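Sugar kinase (Agrobacterium tumefaciens, PDB 2RBC) probably catalyses ATP-dependent phosphorylation of a sugar or related carbohydrate, as a putative ribokinase-like member of the pfkB family of carbohydrate kinases. Local coordinates at residues A72-H77 against G312-P317; W86-D91 against V165-L170; D173-A178 against A185-D190; A204-F209 against G280-A285. One frame throughout, in Å; residues are numbered along the deposited sequence. Where two conformers were deposited one is given.

Contact 1 of 4, residues A72-H77 against G312-P317; sequences AAYAVH and GRIGAP
Tyr74 of helix 68-78 and Arg313 of the loop before helix 319-330 form the closest backbone approach, with their CA atoms 7.7 Å apart, and side chains must bridge the gap. The tyrosine CG stands anti to the backbone N (chi1 -177°), which sends the ring out from the helix toward the loop. Over the centre of one ring face sits Arg313 NH1, 3.2 Å above the plane. CZ of Arg313 lies 4.4 Å from the centroid of the Tyr74 ring and 14° from its normal, a cation-pi pair in which the two planes are inclined by 62° rather than stacked. Ala316 CB packs obliquely on Tyr74 CE2 at 3.6 Å. At the far end of the ring a water accepts from Tyr74 OH at 2.5 Å and donates to the carbonyl O atoms of Ile314 and Ala316, so the phenol is tied to the loop backbone. The guanidinium has further holds, from NE to Ala65 O and from NH2 to Ser105 OG. One aromatic ring thus offers its pi cloud to a cation and its hydroxyl to a water bridge, and the buried charge of Arg313 is probably eased by the ring together with these polar partners.

Contact 2 of 4, residues W86-D91 against V165-L170; sequences WGAVGD and VRWPEL
Trp167 presses its indole against the backbone of Gly87, and this is the tight part of a small interface of 178 Å². The leading atom is CZ3, which reaches Gly87 C at 3.7 Å and Gly87 CA at 3.8 Å; CE3 follows. Gly87 N lies at the edge of the indole, in its plane. Trp167 CG is anti to its own backbone N (chi1 -163°), which carries the indole from the N-cap position of helix 168-180 across to strand 82-90. From the first turn of its own helix, Leu170 CD2 rests on one face of the Trp167 indole, 3.4 Å above the plane, while the His144 ring meets it at about 35°. Contacts on either side of this core are looser. Ala88 CB stands 4.2 Å from Trp167 CZ3, and Leu170 CD1 approaches Trp86 CE3 obliquely at 4.2 Å. Trp86 also has a cation-pi partner in Arg148. The solvent side lies at the first turn of the helix, where Pro168 is partly exposed and Glu169 exposed. Every touch between the segments is apolar or van der Waals, so the fit probably rests on shape and the burial of apolar surface, with directional bonding left to the neighbouring strands.

Contact 3 of 4, residues D173-A178 against A185-D190; sequences DVLTVA and AILDGD
Leu175 reaches from helix 168-180 to Ala185 at the start of strand 185-189, where the two CA atoms come within 5.1 Å. The helix runs back against the strand, at 153° between the segment directions. Followed outward, the leucine makes its contacts late: CB and CG have no strand atom within 4.2 Å and serve as a stalk. Because CG is anti to the carbonyl carbon (chi1 -67°), the fork is delivered toward the sheet. CD1 continues the chain outward and grazes Leu187 CB at 4.4 Å. CD2 does the main work, lying 3.5 Å from Ala185 C, 3.6 Å from Ile186 O and 3.9 Å from Ala185 CB, so one methyl lies against the Ala185-Ile186 backbone. The small Ala185 CB answers by nestling against Leu175 O at 3.6 Å, and it also touches Ala178 CB, one helical turn further on. On the sheet side the same helix face covers strand 160-163, with Leu175 on Val163 and Ala178 on Val161. Alanines meet CB to CB while Leu175 leans along the strand to Ile186 and Leu187, packing the connecting helix of a beta-alpha-beta unit, strand 160-163, helix 168-180, strand 185-189, as in the alpha/beta domain of ribokinase-family enzymes.

Contact 4 of 4, residues A204-F209 against G280-A285; sequences ATHIVF and GTFALA
His206, whose CD2 meets the Phe282 ring, is held through ND1 by Thr205 OG1, an oxygen shared by two partners: His206 ND1 at 2.8 Å, where either atom may be the donor, and the backbone N of Ala185 on the adjacent strand. OG1 lies at the edge of the imidazole, in its plane, so this bond should restrain the ring's rotation. CD2 is the atom that faces helix 274-287. It stands 4.1 Å from Phe282 CE2, near the plane of the phenyl ring and at its edge, and the two side chains cross at about a right angle. Val208 takes a different approach. Its CG2 methyl lies over one face of the same phenyl, 4.1 Å from Phe282 CD2. Alternation along strand 206-210 explains the pairing, since His206 and Val208 both point to the helix while Ile207 between them points away. The phenylalanine CG is anti to the backbone N (chi1 -175°), extending the ring from the helix across a backbone separation of 9.1 Å between the CA atoms of Val208 and Phe282. Phe238, from the next strand, meets both rings, His206 and Phe282, and so completes a small aromatic cluster; Ser299 of helix 292-307 also touches Phe282. The whole is helix-on-sheet packing in the three-layer alpha/beta domain of pfkB kinases, and an Ala-Ala-Gly-Asp sequence that starts one residue before helix 274-287 probably corresponds by position to the family's GxGD signature, with alanine in place of its first glycine.

Contacts 2, 3 and 4 all reach one sheet, while contact 1 ties a helix beside it to a late loop and encloses the other three along the chain. Contacts 3 and 4 are nearest, centres 9 Å apart, joined by a probable hydrogen bond from Leu187 N to His206 O, 2.9 Å. Contacts 2 and 3 share helix 168-180, where Trp86 CZ3 packs on Val174 CG2 at 3.7 Å. Contacts 1 and 4 meet helix to helix, with Val76 CG2 against Gly280 O at 3.3 Å. Contact 4 lies on helix 274-287, whose start probably carries the family's catalytic aspartate. A sulfate about 6 Å from the Tyr74 side chain, probably from the crystallisation liquor, may mark a pocket.

Contact 1 of 4, residues A72-H77 against G312-P317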
loop_
_atom_site.group_PDB
_atom_site.type_symbol
_atom_site.label_atom_id
_atom_site.label_comp_id
_atom_site.label_asym_id
_atom_site.label_seq_id
_atom_site.Cartn_x
_atom_site.Cartn_y
_atom_site.Cartn_z
ATOM N N ALA A 72 4.249 18.484 9.108
ATOM C CA ALA A 72 4.542 19.798 9.666
ATOM C C ALA A 72 3.499 20.113 10.737
ATOM O O ALA A 72 3.847 20.559 11.831
ATOM C CB ALA A 72 4.532 20.913 8.547
ATOM N N ALA A 73 2.226 19.878 10.425
ATOM C CA ALA A 73 1.166 20.052 11.401
ATOM C C ALA A 73 1.372 19.192 12.662
ATOM O O ALA A 73 1.181 19.657 13.763
ATOM C CB ALA A 73 -0.246 19.819 10.770
ATOM N N TYR A 74 1.686 17.906 12.468
ATOM C CA TYR A 74 1.999 17.034 13.564
ATOM C C TYR A 74 3.151 17.578 14.414
ATOM O O TYR A 74 3.081 17.577 15.632
ATOM C CB TYR A 74 2.299 15.642 13.042
ATOM C CG TYR A 74 2.569 14.632 14.124
ATOM C CD1 TYR A 74 1.605 14.331 15.070
ATOM C CD2 TYR A 74 3.781 13.991 14.202
ATOM C CE1 TYR A 74 1.842 13.426 16.077
ATOM C CE2 TYR A 74 4.025 13.040 15.191
ATOM C CZ TYR A 74 3.056 12.778 16.137
ATOM O OH TYR A 74 3.293 11.832 17.121
ATOM N N ALA A 75 4.192 18.073 13.777
ATOM C CA ALA A 75 5.320 18.689 14.489
ATOM C C ALA A 75 4.900 19.911 15.303
ATOM O O ALA A 75 5.347 20.089 16.434
ATOM C CB ALA A 75 6.439 19.044 13.506
ATOM N N VAL A 76 4.035 20.756 14.746
ATOM C CA VAL A 76 3.514 21.890 15.507
ATOM C C VAL A 76 2.874 21.417 16.812
ATOM O O VAL A 76 3.153 21.974 17.874
ATOM C CB VAL A 76 2.510 22.757 14.679
ATOM C CG1 VAL A 76 1.784 23.778 15.621
ATOM C CG2 VAL A 76 3.255 23.484 13.547
ATOM N N HIS A 77 2.001 20.415 16.718
ATOM C CA HIS A 77 1.361 19.819 17.873
ATOM C C HIS A 77 2.374 19.257 18.883
ATOM O O HIS A 77 2.334 19.579 20.076
ATOM C CB HIS A 77 0.428 18.695 17.419
ATOM C CG HIS A 77 0.010 17.789 18.519
ATOM N ND1 HIS A 77 -0.845 18.189 19.526
ATOM C CD2 HIS A 77 0.317 16.499 18.768
ATOM C CE1 HIS A 77 -1.037 17.171 20.347
ATOM N NE2 HIS A 77 -0.331 16.140 19.912
ATOM N N GLY A 312 8.713 7.600 9.283
ATOM C CA GLY A 312 8.205 8.866 8.786
ATOM C C GLY A 312 8.137 9.943 9.846
ATOM O O GLY A 312 9.116 10.185 10.547
ATOM N N ARG A 313 6.965 10.551 10.001
ATOM C CA ARG A 313 6.753 11.559 11.031
ATOM C C ARG A 313 6.667 11.033 12.469
ATOM O O ARG A 313 6.704 11.840 13.416
ATOM C CB ARG A 313 5.500 12.390 10.709
ATOM C CG ARG A 313 4.180 11.644 10.718
ATOM C CD ARG A 313 2.982 12.577 10.832
ATOM N NE ARG A 313 1.730 11.849 10.808
ATOM C CZ ARG A 313 1.114 11.340 11.876
ATOM N NH1 ARG A 313 1.597 11.517 13.101
ATOM N NH2 ARG A 313 0.012 10.629 11.709
ATOM N N ILE A 314 6.591 9.703 12.657
ATOM C CA ILE A 314 6.241 9.120 13.962
ATOM C C ILE A 314 7.285 9.418 15.016
ATOM O O ILE A 314 6.965 9.501 16.179
ATOM C CB ILE A 314 5.937 7.588 13.877
ATOM C CG1 ILE A 314 4.949 7.185 14.980
ATOM C CG2 ILE A 314 7.209 6.745 13.925
ATOM C CD1 ILE A 314 3.745 8.141 15.080
ATOM N N GLY A 315 8.520 9.641 14.595
ATOM C CA GLY A 315 9.572 10.069 15.518
ATOM C C GLY A 315 9.594 11.527 15.939
ATOM O O GLY A 315 10.549 11.940 16.608
ATOM N N ALA A 316 8.615 12.330 15.512
ATOM C CA ALA A 316 8.621 13.764 15.831
ATOM C C ALA A 316 8.702 13.894 17.358
ATOM O O ALA A 316 7.885 13.328 18.058
ATOM C CB ALA A 316 7.383 14.457 15.285
ATOM N N PRO A 317 9.730 14.584 17.875
ATOM C CA PRO A 317 9.840 14.711 19.346
ATOM C C PRO A 317 8.904 15.719 19.988
ATOM O O PRO A 317 8.361 16.601 19.323
ATOM C CB PRO A 317 11.282 15.178 19.535
ATOM C CG PRO A 317 11.554 15.976 18.359
ATOM C CD PRO A 317 10.859 15.248 17.207
HETATM O O HOH W 1 5.742 11.366 17.637
#

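Contact 2 of 4, residues W86-D91 against V165-L170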
loop_
_atom_site.group_PDB
_atom_site.type_symbol
_atom_site.label_atom_id
_atom_site.label_comp_id
_atom_site.label_asym_id
_atom_site.label_seq_id
_atom_site.Cartn_x
_atom_site.Cartn_y
_atom_site.Cartn_z
ATOM N N TRP A 86 -5.360 22.325 6.256
ATOM C CA TRP A 86 -6.245 22.421 5.098
ATOM C C TRP A 86 -5.542 21.598 4.064
ATOM O O TRP A 86 -4.364 21.745 3.847
ATOM C CB TRP A 86 -6.402 23.853 4.587
ATOM C CG TRP A 86 -7.140 24.756 5.515
ATOM C CD1 TRP A 86 -7.753 24.420 6.703
ATOM C CD2 TRP A 86 -7.381 26.151 5.325
ATOM N NE1 TRP A 86 -8.342 25.537 7.269
ATOM C CE2 TRP A 86 -8.124 26.610 6.445
ATOM C CE3 TRP A 86 -7.039 27.065 4.320
ATOM C CZ2 TRP A 86 -8.543 27.934 6.572
ATOM C CZ3 TRP A 86 -7.450 28.404 4.472
ATOM C CH2 TRP A 86 -8.183 28.813 5.584
ATOM N N GLY A 87 -6.278 20.697 3.462
ATOM C CA GLY A 87 -5.713 19.689 2.580
ATOM C C GLY A 87 -6.942 19.026 2.031
ATOM O O GLY A 87 -8.055 19.357 2.457
ATOM N N ALA A 88 -6.764 18.122 1.082
ATOM C CA ALA A 88 -7.876 17.459 0.419
ATOM C C ALA A 88 -7.715 15.954 0.495
ATOM O O ALA A 88 -6.609 15.429 0.358
ATOM C CB ALA A 88 -8.005 17.909 -1.084
ATOM N N VAL A 89 -8.838 15.267 0.712
ATOM C CA VAL A 89 -8.920 13.815 0.549
ATOM C C VAL A 89 -10.079 13.564 -0.387
ATOM O O VAL A 89 -10.911 14.446 -0.592
ATOM C CB VAL A 89 -9.142 13.043 1.898
ATOM C CG1 VAL A 89 -7.894 13.095 2.773
ATOM C CG2 VAL A 89 -10.358 13.547 2.630
ATOM N N GLY A 90 -10.164 12.360 -0.930
ATOM C CA GLY A 90 -11.366 11.948 -1.637
ATOM C C GLY A 90 -12.443 11.415 -0.699
ATOM O O GLY A 90 -12.199 11.154 0.471
ATOM N N ASP A 91 -13.643 11.262 -1.230
ATOM C CA ASP A 91 -14.737 10.607 -0.507
ATOM C C ASP A 91 -14.577 9.093 -0.616
ATOM O O ASP A 91 -15.404 8.412 -1.221
ATOM C CB ASP A 91 -16.118 11.048 -1.043
ATOM C CG ASP A 91 -16.246 10.908 -2.556
ATOM O OD1 ASP A 91 -15.215 10.736 -3.235
ATOM O OD2 ASP A 91 -17.381 11.017 -3.067
ATOM N N VAL A 165 4.115 22.865 -1.451
ATOM C CA VAL A 165 3.992 23.097 -2.884
ATOM C C VAL A 165 2.877 22.254 -3.531
ATOM O O VAL A 165 2.664 22.342 -4.719
ATOM C CB VAL A 165 5.326 22.828 -3.635
ATOM C CG1 VAL A 165 6.387 23.856 -3.218
ATOM C CG2 VAL A 165 5.803 21.349 -3.467
ATOM N N ARG A 166 2.129 21.500 -2.739
ATOM C CA ARG A 166 1.190 20.524 -3.287
ATOM C C ARG A 166 -0.141 21.091 -3.796
ATOM O O ARG A 166 -0.714 20.556 -4.721
ATOM C CB ARG A 166 0.909 19.412 -2.270
ATOM C CG ARG A 166 -0.120 18.356 -2.769
ATOM C CD ARG A 166 0.352 17.608 -4.034
ATOM N NE ARG A 166 1.438 16.735 -3.630
ATOM C CZ ARG A 166 2.748 16.994 -3.717
ATOM N NH1 ARG A 166 3.241 18.085 -4.317
ATOM N NH2 ARG A 166 3.605 16.099 -3.235
ATOM N N TRP A 167 -0.637 22.147 -3.178
ATOM C CA TRP A 167 -1.897 22.762 -3.553
ATOM C C TRP A 167 -1.626 24.265 -3.811
ATOM O O TRP A 167 -2.037 25.129 -3.041
ATOM C CB TRP A 167 -2.895 22.614 -2.398
ATOM C CG TRP A 167 -4.303 22.830 -2.792
ATOM C CD1 TRP A 167 -4.757 23.346 -3.961
ATOM C CD2 TRP A 167 -5.462 22.588 -1.985
ATOM N NE1 TRP A 167 -6.119 23.408 -3.949
ATOM C CE2 TRP A 167 -6.581 22.918 -2.759
ATOM C CE3 TRP A 167 -5.661 22.061 -0.702
ATOM C CZ2 TRP A 167 -7.887 22.776 -2.287
ATOM C CZ3 TRP A 167 -6.947 21.924 -0.244
ATOM C CH2 TRP A 167 -8.047 22.275 -1.035
ATOM N N PRO A 168 -0.952 24.579 -4.924
ATOM C CA PRO A 168 -0.412 25.930 -5.147
ATOM C C PRO A 168 -1.412 27.055 -5.185
ATOM O O PRO A 168 -1.121 28.156 -4.697
ATOM C CB PRO A 168 0.250 25.825 -6.526
ATOM C CG PRO A 168 0.384 24.449 -6.807
ATOM C CD PRO A 168 -0.620 23.683 -6.029
ATOM N N GLU A 169 -2.589 26.829 -5.746
ATOM C CA GLU A 169 -3.545 27.928 -5.819
ATOM C C GLU A 169 -4.128 28.277 -4.442
ATOM O O GLU A 169 -4.377 29.451 -4.152
ATOM C CB GLU A 169 -4.629 27.633 -6.844
ATOM C CG GLU A 169 -4.101 27.450 -8.271
ATOM C CD GLU A 169 -3.292 28.636 -8.802
ATOM O OE1 GLU A 169 -2.254 28.379 -9.449
ATOM O OE2 GLU A 169 -3.677 29.817 -8.576
ATOM N N LEU A 170 -4.331 27.283 -3.583
ATOM C CA LEU A 170 -4.724 27.575 -2.201
ATOM C C LEU A 170 -3.541 28.175 -1.416
ATOM O O LEU A 170 -3.704 29.151 -0.681
ATOM C CB LEU A 170 -5.282 26.334 -1.504
ATOM C CG LEU A 170 -5.762 26.537 -0.041
ATOM C CD1 LEU A 170 -6.804 27.703 0.153
ATOM C CD2 LEU A 170 -6.301 25.221 0.475
#

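Contact 3 of 4, residues D173-A178 against A185-D190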
loop_
_atom_site.group_PDB
_atom_site.type_symbol
_atom_site.label_atom_id
_atom_site.label_comp_id
_atom_site.label_asym_id
_atom_site.label_seq_id
_atom_site.Cartn_x
_atom_site.Cartn_y
_atom_site.Cartn_z
ATOM N N ASP A 173 -3.012 31.841 -1.943
ATOM C CA ASP A 173 -4.012 32.635 -1.242
ATOM C C ASP A 173 -3.744 32.715 0.237
ATOM O O ASP A 173 -3.905 33.782 0.856
ATOM C CB ASP A 173 -5.380 32.007 -1.386
ATOM C CG ASP A 173 -6.079 32.395 -2.650
ATOM O OD1 ASP A 173 -5.570 33.275 -3.403
ATOM O OD2 ASP A 173 -7.168 31.803 -2.886
ATOM N N VAL A 174 -3.374 31.583 0.830
ATOM C CA VAL A 174 -3.110 31.553 2.272
ATOM C C VAL A 174 -1.892 32.446 2.635
ATOM O O VAL A 174 -1.912 33.212 3.624
ATOM C CB VAL A 174 -2.935 30.098 2.775
ATOM C CG1 VAL A 174 -2.371 30.113 4.197
ATOM C CG2 VAL A 174 -4.322 29.313 2.710
ATOM N N LEU A 175 -0.835 32.348 1.832
ATOM C CA LEU A 175 0.334 33.185 2.043
ATOM C C LEU A 175 -0.016 34.672 1.931
ATOM O O LEU A 175 0.379 35.457 2.767
ATOM C CB LEU A 175 1.494 32.861 1.082
ATOM C CG LEU A 175 2.182 31.508 1.248
ATOM C CD1 LEU A 175 3.169 31.253 0.061
ATOM C CD2 LEU A 175 2.889 31.386 2.602
ATOM N N THR A 176 -0.731 35.034 0.870
ATOM C CA THR A 176 -1.114 36.416 0.623
ATOM C C THR A 176 -1.931 37.010 1.748
ATOM O O THR A 176 -1.620 38.116 2.248
ATOM C CB THR A 176 -1.866 36.542 -0.697
ATOM O OG1 THR A 176 -1.008 36.064 -1.735
ATOM C CG2 THR A 176 -2.265 38.040 -0.991
ATOM N N VAL A 177 -2.973 36.297 2.152
ATOM C CA VAL A 177 -3.889 36.816 3.185
ATOM C C VAL A 177 -3.107 36.912 4.512
ATOM O O VAL A 177 -3.103 37.954 5.178
ATOM C CB VAL A 177 -5.176 35.920 3.306
ATOM C CG1 VAL A 177 -6.069 36.368 4.490
ATOM C CG2 VAL A 177 -5.964 35.947 1.977
ATOM N N ALA A 178 -2.334 35.864 4.847
ATOM C CA ALA A 178 -1.595 35.867 6.101
ATOM C C ALA A 178 -0.625 37.066 6.193
ATOM O O ALA A 178 -0.540 37.771 7.219
ATOM C CB ALA A 178 -0.832 34.540 6.275
ATOM N N ALA A 185 4.109 34.099 7.135
ATOM C CA ALA A 185 3.559 33.425 5.992
ATOM C C ALA A 185 4.698 32.606 5.400
ATOM O O ALA A 185 5.548 33.124 4.672
ATOM C CB ALA A 185 2.992 34.471 4.992
ATOM N N ILE A 186 4.768 31.337 5.778
ATOM C CA ILE A 186 5.972 30.521 5.568
ATOM C C ILE A 186 5.756 29.542 4.425
ATOM O O ILE A 186 4.747 28.834 4.366
ATOM C CB ILE A 186 6.395 29.818 6.889
ATOM C CG1 ILE A 186 6.591 30.886 8.005
ATOM C CG2 ILE A 186 7.687 29.045 6.701
ATOM C CD1 ILE A 186 6.325 30.432 9.351
ATOM N N LEU A 187 6.714 29.520 3.498
ATOM C CA LEU A 187 6.696 28.600 2.390
ATOM C C LEU A 187 7.721 27.516 2.624
ATOM O O LEU A 187 8.881 27.817 2.786
ATOM C CB LEU A 187 6.992 29.320 1.074
ATOM C CG LEU A 187 7.110 28.437 -0.187
ATOM C CD1 LEU A 187 5.818 27.684 -0.544
ATOM C CD2 LEU A 187 7.608 29.252 -1.395
ATOM N N ASP A 188 7.256 26.264 2.623
ATOM C CA ASP A 188 8.085 25.075 2.520
ATOM C C ASP A 188 8.368 24.941 1.036
ATOM O O ASP A 188 7.503 24.564 0.262
ATOM C CB ASP A 188 7.311 23.865 3.058
ATOM C CG ASP A 188 7.979 22.531 2.741
ATOM O OD1 ASP A 188 9.135 22.504 2.222
ATOM O OD2 ASP A 188 7.335 21.499 3.053
ATOM N N GLY A 189 9.561 25.344 0.636
ATOM C CA GLY A 189 9.921 25.395 -0.762
ATOM C C GLY A 189 10.648 24.119 -1.100
ATOM O O GLY A 189 11.890 24.075 -1.158
ATOM N N ASP A 190 9.873 23.068 -1.282
ATOM C CA ASP A 190 10.410 21.786 -1.711
ATOM C C ASP A 190 10.242 21.601 -3.221
ATOM O O ASP A 190 9.717 22.439 -3.907
ATOM C CB ASP A 190 9.709 20.662 -0.971
ATOM C CG ASP A 190 10.602 19.472 -0.706
ATOM O OD1 ASP A 190 11.622 19.241 -1.419
ATOM O OD2 ASP A 190 10.300 18.802 0.299
#

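Contact 4 of 4, residues A204-F209 against G280-A285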
loop_
_atom_site.group_PDB
_atom_site.type_symbol
_atom_site.label_atom_id
_atom_site.label_comp_id
_atom_site.label_asym_id
_atom_site.label_seq_id
_atom_site.Cartn_x
_atom_site.Cartn_y
_atom_site.Cartn_z
ATOM N N ALA A 204 5.424 34.978 0.220
ATOM C CA ALA A 204 5.807 34.542 1.562
ATOM C C ALA A 204 6.615 35.611 2.292
ATOM O O ALA A 204 7.286 36.430 1.675
ATOM C CB ALA A 204 6.608 33.228 1.505
ATOM N N THR A 205 6.555 35.596 3.618
ATOM C CA THR A 205 7.462 36.397 4.439
ATOM C C THR A 205 8.746 35.600 4.786
ATOM O O THR A 205 9.762 36.180 5.101
ATOM C CB THR A 205 6.764 36.838 5.750
ATOM O OG1 THR A 205 6.371 35.675 6.480
ATOM C CG2 THR A 205 5.500 37.715 5.471
ATOM N N HIS A 206 8.657 34.269 4.744
ATOM C CA HIS A 206 9.739 33.353 5.108
ATOM C C HIS A 206 9.697 32.173 4.184
ATOM O O HIS A 206 8.629 31.633 3.970
ATOM C CB HIS A 206 9.546 32.775 6.512
ATOM C CG HIS A 206 9.615 33.774 7.619
ATOM N ND1 HIS A 206 8.567 34.629 7.920
ATOM C CD2 HIS A 206 10.562 33.973 8.562
ATOM C CE1 HIS A 206 8.906 35.337 8.985
ATOM N NE2 HIS A 206 10.115 34.957 9.391
ATOM N N ILE A 207 10.834 31.777 3.613
ATOM C CA ILE A 207 10.891 30.546 2.806
ATOM C C ILE A 207 12.005 29.637 3.305
ATOM O O ILE A 207 13.117 30.106 3.550
ATOM C CB ILE A 207 11.147 30.824 1.307
ATOM C CG1 ILE A 207 10.218 31.899 0.730
ATOM C CG2 ILE A 207 11.098 29.514 0.510
ATOM C CD1 ILE A 207 10.608 32.375 -0.696
ATOM N N VAL A 208 11.701 28.346 3.472
ATOM C CA VAL A 208 12.721 27.369 3.821
ATOM C C VAL A 208 12.736 26.422 2.660
ATOM O O VAL A 208 11.793 25.657 2.482
ATOM C CB VAL A 208 12.441 26.599 5.123
ATOM C CG1 VAL A 208 13.609 25.642 5.431
ATOM C CG2 VAL A 208 12.105 27.569 6.277
ATOM N N PHE A 209 13.776 26.542 1.834
ATOM C CA PHE A 209 13.968 25.660 0.684
ATOM C C PHE A 209 14.753 24.400 1.102
ATOM O O PHE A 209 15.643 24.466 1.953
ATOM C CB PHE A 209 14.808 26.346 -0.421
ATOM C CG PHE A 209 14.145 27.518 -1.087
ATOM C CD1 PHE A 209 13.161 27.322 -2.072
ATOM C CD2 PHE A 209 14.571 28.829 -0.810
ATOM C CE1 PHE A 209 12.594 28.417 -2.738
ATOM C CE2 PHE A 209 14.010 29.934 -1.447
ATOM C CZ PHE A 209 13.013 29.741 -2.413
ATOM N N GLY A 280 7.563 22.660 10.470
ATOM C CA GLY A 280 6.522 22.842 11.459
ATOM C C GLY A 280 7.094 23.494 12.712
ATOM O O GLY A 280 6.466 24.377 13.266
ATOM N N THR A 281 8.265 23.043 13.169
ATOM C CA THR A 281 8.915 23.636 14.347
ATOM C C THR A 281 9.232 25.097 14.072
ATOM O O THR A 281 9.028 25.974 14.920
ATOM C CB THR A 281 10.226 22.842 14.706
ATOM O OG1 THR A 281 9.894 21.468 15.001
ATOM C CG2 THR A 281 10.919 23.439 15.914
ATOM N N PHE A 282 9.713 25.365 12.864
ATOM C CA PHE A 282 10.128 26.690 12.486
ATOM C C PHE A 282 8.938 27.621 12.426
ATOM O O PHE A 282 8.999 28.740 12.874
ATOM C CB PHE A 282 10.867 26.656 11.144
ATOM C CG PHE A 282 11.424 27.989 10.759
ATOM C CD1 PHE A 282 12.648 28.402 11.255
ATOM C CD2 PHE A 282 10.704 28.842 9.930
ATOM C CE1 PHE A 282 13.153 29.651 10.949
ATOM C CE2 PHE A 282 11.220 30.101 9.603
ATOM C CZ PHE A 282 12.444 30.500 10.122
ATOM N N ALA A 283 7.848 27.144 11.846
ATOM C CA ALA A 283 6.616 27.880 11.786
ATOM C C ALA A 283 6.052 28.207 13.167
ATOM O O ALA A 283 5.658 29.347 13.428
ATOM C CB ALA A 283 5.603 27.128 10.960
ATOM N N LEU A 284 6.044 27.226 14.060
ATOM C CA LEU A 284 5.716 27.494 15.437
ATOM C C LEU A 284 6.683 28.490 16.088
ATOM O O LEU A 284 6.220 29.397 16.752
ATOM C CB LEU A 284 5.593 26.197 16.254
ATOM C CG LEU A 284 5.257 26.317 17.759
ATOM C CD1 LEU A 284 3.893 26.944 17.941
ATOM C CD2 LEU A 284 5.339 24.939 18.414
ATOM N N ALA A 285 7.992 28.345 15.884
ATOM C CA ALA A 285 8.971 29.304 16.466
ATOM C C ALA A 285 8.681 30.759 16.012
ATOM O O ALA A 285 8.771 31.707 16.795
ATOM C CB ALA A 285 10.405 28.891 16.120
#